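Local coordinates for monalysin (Pseudomonas entomophila, PDB 4MKQ), which forms pores in host cell membranes as an aerolysin-like toxin, lysing cells and contributing to intestinal damage and lethality in Drosophila, at residues A[19-24]-A[119-124]; A[59-64]-A[126-131]. All blocks are in the same frame, centred on the assembly; numbering follows the deposited sequence.

Contact 1. Residues A[19-24]-A[119-124]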
loop_
_atom_site.group_PDB
_atom_site.type_symbol
_atom_site.label_atom_id
_atom_site.label_comp_id
_atom_site.label_asym_id
_atom_site.label_seq_id
_atom_site.Cartn_x
_atom_site.Cartn_y
_atom_site.Cartn_z
ATOM N N TYR A 19 -11.271 -20.205 -6.866
ATOM C CA TYR A 19 -12.691 -20.399 -6.595
ATOM C C TYR A 19 -13.408 -19.075 -6.302
ATOM O O TYR A 19 -14.472 -18.824 -6.870
ATOM C CB TYR A 19 -12.907 -21.422 -5.453
ATOM C CG TYR A 19 -14.349 -21.531 -5.001
ATOM C CD1 TYR A 19 -15.298 -22.187 -5.780
ATOM C CD2 TYR A 19 -14.772 -20.947 -3.810
ATOM C CE1 TYR A 19 -16.634 -22.255 -5.388
ATOM C CE2 TYR A 19 -16.106 -21.003 -3.410
ATOM C CZ TYR A 19 -17.035 -21.655 -4.206
ATOM O OH TYR A 19 -18.351 -21.721 -3.820
ATOM N N LEU A 20 -12.843 -18.253 -5.397
ATOM C CA LEU A 20 -13.433 -16.986 -4.959
ATOM C C LEU A 20 -13.343 -15.866 -5.984
ATOM O O LEU A 20 -14.373 -15.283 -6.329
ATOM C CB LEU A 20 -12.847 -16.528 -3.606
ATOM C CG LEU A 20 -13.079 -17.437 -2.393
ATOM C CD1 LEU A 20 -12.347 -16.915 -1.187
ATOM C CD2 LEU A 20 -14.553 -17.584 -2.075
ATOM N N LEU A 21 -12.115 -15.546 -6.446
ATOM C CA LEU A 21 -11.860 -14.472 -7.412
ATOM C C LEU A 21 -12.177 -14.913 -8.842
ATOM O O LEU A 21 -11.320 -14.863 -9.730
ATOM C CB LEU A 21 -10.423 -13.918 -7.293
ATOM C CG LEU A 21 -9.970 -13.414 -5.922
ATOM C CD1 LEU A 21 -8.466 -13.428 -5.819
ATOM C CD2 LEU A 21 -10.500 -12.026 -5.624
ATOM N N ASP A 22 -13.419 -15.361 -9.047
ATOM C CA ASP A 22 -13.954 -15.794 -10.334
ATOM C C ASP A 22 -14.708 -14.590 -10.895
ATOM O O ASP A 22 -15.674 -14.142 -10.280
ATOM C CB ASP A 22 -14.905 -17.002 -10.135
ATOM C CG ASP A 22 -15.345 -17.725 -11.402
ATOM O OD1 ASP A 22 -15.461 -17.064 -12.459
ATOM O OD2 ASP A 22 -15.589 -18.948 -11.331
ATOM N N TYR A 23 -14.243 -14.034 -12.031
ATOM C CA TYR A 23 -14.883 -12.863 -12.639
ATOM C C TYR A 23 -16.306 -13.136 -13.149
ATOM O O TYR A 23 -17.154 -12.246 -13.062
ATOM C CB TYR A 23 -14.003 -12.241 -13.742
ATOM C CG TYR A 23 -13.989 -12.999 -15.053
ATOM C CD1 TYR A 23 -13.043 -13.992 -15.296
ATOM C CD2 TYR A 23 -14.887 -12.689 -16.072
ATOM C CE1 TYR A 23 -13.021 -14.686 -16.505
ATOM C CE2 TYR A 23 -14.890 -13.390 -17.273
ATOM C CZ TYR A 23 -13.950 -14.383 -17.488
ATOM O OH TYR A 23 -13.942 -15.052 -18.685
ATOM N N SER A 24 -16.544 -14.345 -13.712
ATOM C CA SER A 24 -17.834 -14.739 -14.285
ATOM C C SER A 24 -18.909 -14.931 -13.231
ATOM O O SER A 24 -20.072 -14.616 -13.484
ATOM C CB SER A 24 -17.697 -15.979 -15.163
ATOM O OG SER A 24 -17.321 -17.135 -14.435
ATOM N N LYS A 119 -4.120 -10.239 -4.112
ATOM C CA LYS A 119 -4.858 -10.530 -5.349
ATOM C C LYS A 119 -6.278 -9.960 -5.360
ATOM O O LYS A 119 -7.028 -10.117 -4.394
ATOM C CB LYS A 119 -4.862 -12.037 -5.644
ATOM C CG LYS A 119 -4.960 -12.390 -7.121
ATOM C CD LYS A 119 -4.472 -13.831 -7.371
ATOM C CE LYS A 119 -4.766 -14.236 -8.807
ATOM N NZ LYS A 119 -4.113 -13.377 -9.848
ATOM N N ARG A 120 -6.619 -9.268 -6.457
ATOM C CA ARG A 120 -7.912 -8.610 -6.673
ATOM C C ARG A 120 -8.512 -8.968 -8.030
ATOM O O ARG A 120 -7.775 -9.295 -8.963
ATOM C CB ARG A 120 -7.786 -7.078 -6.540
ATOM C CG ARG A 120 -7.415 -6.592 -5.137
ATOM C CD ARG A 120 -7.469 -5.082 -5.000
ATOM N NE ARG A 120 -6.281 -4.424 -5.546
ATOM C CZ ARG A 120 -6.009 -3.129 -5.421
ATOM N NH1 ARG A 120 -6.829 -2.331 -4.746
ATOM N NH2 ARG A 120 -4.910 -2.622 -5.959
ATOM N N VAL A 121 -9.853 -8.908 -8.138
ATOM C CA VAL A 121 -10.570 -9.202 -9.378
ATOM C C VAL A 121 -11.600 -8.102 -9.678
ATOM O O VAL A 121 -12.291 -7.632 -8.771
ATOM C CB VAL A 121 -11.159 -10.653 -9.428
ATOM C CG1 VAL A 121 -12.413 -10.818 -8.565
ATOM C CG2 VAL A 121 -11.427 -11.102 -10.862
ATOM N N ILE A 122 -11.663 -7.674 -10.943
ATOM C CA ILE A 122 -12.625 -6.678 -11.411
ATOM C C ILE A 122 -13.827 -7.414 -12.021
ATOM O O ILE A 122 -13.679 -8.191 -12.962
ATOM C CB ILE A 122 -11.980 -5.587 -12.305
ATOM C CG1 ILE A 122 -12.988 -4.474 -12.663
ATOM C CG2 ILE A 122 -11.286 -6.167 -13.541
ATOM C CD1 ILE A 122 -12.532 -3.100 -12.273
ATOM N N VAL A 123 -15.007 -7.202 -11.428
ATOM C CA VAL A 123 -16.268 -7.861 -11.779
ATOM C C VAL A 123 -17.323 -6.803 -12.195
ATOM O O VAL A 123 -17.443 -5.793 -11.497
ATOM C CB VAL A 123 -16.730 -8.702 -10.540
ATOM C CG1 VAL A 123 -18.187 -9.150 -10.633
ATOM C CG2 VAL A 123 -15.813 -9.899 -10.301
ATOM N N PRO A 124 -18.118 -7.005 -13.280
ATOM C CA PRO A 124 -19.180 -6.031 -13.599
ATOM C C PRO A 124 -20.298 -6.118 -12.557
ATOM O O PRO A 124 -20.586 -7.218 -12.078
ATOM C CB PRO A 124 -19.677 -6.471 -14.986
ATOM C CG PRO A 124 -18.733 -7.545 -15.444
ATOM C CD PRO A 124 -18.157 -8.148 -14.210
#

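Contact 2. Residues A[59-64]-A[126-131]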
loop_
_atom_site.group_PDB
_atom_site.type_symbol
_atom_site.label_atom_id
_atom_site.label_comp_id
_atom_site.label_asym_id
_atom_site.label_seq_id
_atom_site.Cartn_x
_atom_site.Cartn_y
_atom_site.Cartn_z
ATOM N N LEU A 59 -14.796 -13.169 0.213
ATOM C CA LEU A 59 -14.615 -11.991 -0.635
ATOM C C LEU A 59 -14.944 -10.704 0.107
ATOM O O LEU A 59 -15.922 -10.652 0.855
ATOM C CB LEU A 59 -15.428 -12.074 -1.937
ATOM C CG LEU A 59 -14.823 -12.847 -3.118
ATOM C CD1 LEU A 59 -15.571 -12.538 -4.375
ATOM C CD2 LEU A 59 -13.361 -12.513 -3.344
ATOM N N GLN A 60 -14.127 -9.665 -0.109
ATOM C CA GLN A 60 -14.282 -8.347 0.511
ATOM C C GLN A 60 -14.312 -7.248 -0.549
ATOM O O GLN A 60 -13.516 -7.284 -1.489
ATOM C CB GLN A 60 -13.122 -8.100 1.484
ATOM C CG GLN A 60 -13.300 -6.898 2.401
ATOM C CD GLN A 60 -12.038 -6.582 3.163
ATOM O OE1 GLN A 60 -11.020 -6.169 2.597
ATOM N NE2 GLN A 60 -12.081 -6.768 4.473
ATOM N N TYR A 61 -15.217 -6.258 -0.371
ATOM C CA TYR A 61 -15.347 -5.101 -1.257
ATOM C C TYR A 61 -14.132 -4.201 -1.113
ATOM O O TYR A 61 -13.773 -3.823 0.006
ATOM C CB TYR A 61 -16.632 -4.287 -0.955
ATOM C CG TYR A 61 -17.826 -4.620 -1.827
ATOM C CD1 TYR A 61 -17.657 -5.141 -3.103
ATOM C CD2 TYR A 61 -19.126 -4.371 -1.393
ATOM C CE1 TYR A 61 -18.748 -5.461 -3.902
ATOM C CE2 TYR A 61 -20.230 -4.681 -2.192
ATOM C CZ TYR A 61 -20.033 -5.228 -3.448
ATOM O OH TYR A 61 -21.097 -5.539 -4.262
ATOM N N VAL A 62 -13.482 -3.886 -2.244
ATOM C CA VAL A 62 -12.310 -3.009 -2.286
ATOM C C VAL A 62 -12.782 -1.598 -2.641
ATOM O O VAL A 62 -12.597 -0.664 -1.860
ATOM C CB VAL A 62 -11.226 -3.497 -3.296
ATOM C CG1 VAL A 62 -9.985 -2.609 -3.252
ATOM C CG2 VAL A 62 -10.849 -4.950 -3.051
ATOM N N GLU A 63 -13.404 -1.467 -3.831
ATOM C CA GLU A 63 -13.867 -0.220 -4.432
ATOM C C GLU A 63 -14.959 -0.513 -5.477
ATOM O O GLU A 63 -15.205 -1.676 -5.815
ATOM C CB GLU A 63 -12.666 0.442 -5.140
ATOM C CG GLU A 63 -12.573 1.947 -4.990
ATOM C CD GLU A 63 -11.442 2.557 -5.794
ATOM O OE1 GLU A 63 -10.265 2.267 -5.480
ATOM O OE2 GLU A 63 -11.732 3.316 -6.747
ATOM N N THR A 64 -15.595 0.555 -5.985
ATOM C CA THR A 64 -16.608 0.528 -7.042
ATOM C C THR A 64 -16.217 1.664 -7.999
ATOM O O THR A 64 -16.246 2.829 -7.597
ATOM C CB THR A 64 -18.032 0.644 -6.456
ATOM O OG1 THR A 64 -18.200 -0.312 -5.406
ATOM C CG2 THR A 64 -19.115 0.442 -7.505
ATOM N N SER A 126 -23.363 -6.371 -12.591
ATOM C CA SER A 126 -24.388 -7.364 -12.916
ATOM C C SER A 126 -24.042 -8.743 -12.331
ATOM O O SER A 126 -24.949 -9.510 -11.998
ATOM C CB SER A 126 -24.577 -7.462 -14.428
ATOM O OG SER A 126 -23.372 -7.822 -15.082
ATOM N N ASN A 127 -22.729 -9.047 -12.213
ATOM C CA ASN A 127 -22.212 -10.300 -11.660
ATOM C C ASN A 127 -21.812 -10.154 -10.183
ATOM O O ASN A 127 -21.435 -11.151 -9.563
ATOM C CB ASN A 127 -21.013 -10.811 -12.464
ATOM C CG ASN A 127 -21.219 -11.054 -13.939
ATOM O OD1 ASN A 127 -22.269 -11.511 -14.421
ATOM N ND2 ASN A 127 -20.145 -10.883 -14.670
ATOM N N ALA A 128 -21.883 -8.928 -9.621
ATOM C CA ALA A 128 -21.515 -8.642 -8.228
ATOM C C ALA A 128 -22.365 -9.392 -7.195
ATOM O O ALA A 128 -23.563 -9.593 -7.401
ATOM C CB ALA A 128 -21.563 -7.145 -7.964
ATOM N N VAL A 129 -21.719 -9.813 -6.094
ATOM C CA VAL A 129 -22.331 -10.532 -4.969
ATOM C C VAL A 129 -22.271 -9.698 -3.691
ATOM O O VAL A 129 -21.456 -8.778 -3.598
ATOM C CB VAL A 129 -21.734 -11.949 -4.743
ATOM C CG1 VAL A 129 -22.197 -12.924 -5.819
ATOM C CG2 VAL A 129 -20.211 -11.921 -4.631
ATOM N N THR A 130 -23.125 -10.031 -2.706
ATOM C CA THR A 130 -23.163 -9.356 -1.409
ATOM C C THR A 130 -22.069 -9.990 -0.528
ATOM O O THR A 130 -22.186 -11.170 -0.184
ATOM C CB THR A 130 -24.571 -9.448 -0.785
ATOM O OG1 THR A 130 -25.550 -9.081 -1.760
ATOM C CG2 THR A 130 -24.722 -8.573 0.454
ATOM N N PRO A 131 -20.989 -9.252 -0.182
ATOM C CA PRO A 131 -19.933 -9.852 0.642
ATOM C C PRO A 131 -20.372 -10.121 2.071
ATOM O O PRO A 131 -21.230 -9.412 2.600
ATOM C CB PRO A 131 -18.808 -8.805 0.608
ATOM C CG PRO A 131 -19.170 -7.856 -0.483
ATOM C CD PRO A 131 -20.660 -7.851 -0.507
HETATM O O HOH W 1 -24.294 -6.285 -3.372
#

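Contact 1. Residues A[19-24]-A[119-124]
An inverse gamma turn centred on Leu21, just past the end of helix 13-20, sets that residue against one face of strand 106-124. Asp22 N donates to Leu20 O (2.9 Å), closing the turn. Leu21 CG lies anti to its own carbonyl carbon (chi1 -55°), which carries the two methyls along the strand: CD2 packs on Val121 CG1 at 3.7 Å, while CD1 reaches over Lys119, 3.9 Å from its CB, meeting the base of the lysine chain and its carbonyl oxygen. The side chains of Leu21 and Val121 run alongside one another, pointing opposite ways, and Val121 CG2 touches both Leu21 O and Tyr23 CB, 4.0 Å from the latter. In this aerolysin-like fold, here a construct lacking the membrane-spanning segment, the strand belongs to the long twisted sheet, where Val121 and Val123 pair through their backbones with Tyr74 and Val72, and the 19-24 segment adds no hydrogen bond across to it. Tyr23 touches the strand through CB and backbone while its ring leads away, and Val123 CG2 rests 3.9 Å from Tyr23 O. Asp22, facing away, ties the loop to itself: its OD1 takes Ser24 OG at 2.7 Å on the syn side, 29° out of the carboxylate plane, and Ser24 N more weakly. A second subunit packs Ser66 on Val121 and Ser68 on Tyr23 and Pro124.

Contact 2. Residues A[59-64]-A[126-131]
Tyr61 lays one face of its ring against Pro131, whose CG stands over the ring centre as a CH-pi contact, 3.7 Å from the centroid and 13° off the ring normal. A chi1 of -96° brings the far end of the tyrosine nearer the loop, and the two side chains cross at about a right angle. Pro131 CD follows the ring outward, 3.6 Å from Tyr61 CE2, so two methylenes of the pyrrolidine lie against this one face, and the third, CB, sits 3.4 Å from Leu59 O on the backbone two residues earlier. Strand 46-65 belongs to the large sheet of this aerolysin-like fold, and the 126-131 segment is irregular chain leading from the end of strand 106-124 toward helix 134-144; the contact brings that connection against the strand at the surface, through Tyr61 and Leu59. Beyond the ring, Tyr61 OH comes within 3.3 Å of Val129 O and 4.1 Å of Ala128 CB. The carbonyl of Val129 is bonded by Tyr74 OH from strand 71-84, and the Tyr74 ring meets that of Tyr61 with the planes about 25° apart. A water bonds weakly to Tyr61 OH (3.4 Å) and to Thr130 OG1 (3.5 Å). Gln28 links both segments: its NE2 donates to Thr130 O, and its backbone pairs with Leu59. Val129 packs on Pro26.

How the contacts relate
From the N terminus, helix 13-20 ends within 19-24, and contact 1 closes a long loop by bringing strand 106-124 back to it, 95 residues later. Contact 2 opens inside that loop, on strand 46-65, and closes beyond it at 126-131, so the two cross instead of nesting. Both reach the same sheet, with centres about 9 Å apart. They touch where Leu21 CD2 meets Leu59 CD2 at 3.7 Å and where Arg120 NH1 packs on Val62 CG1 at 3.5 Å. Together they tie the end of helix 13-20 and the connection to helix 134-144 onto one end of the sheet.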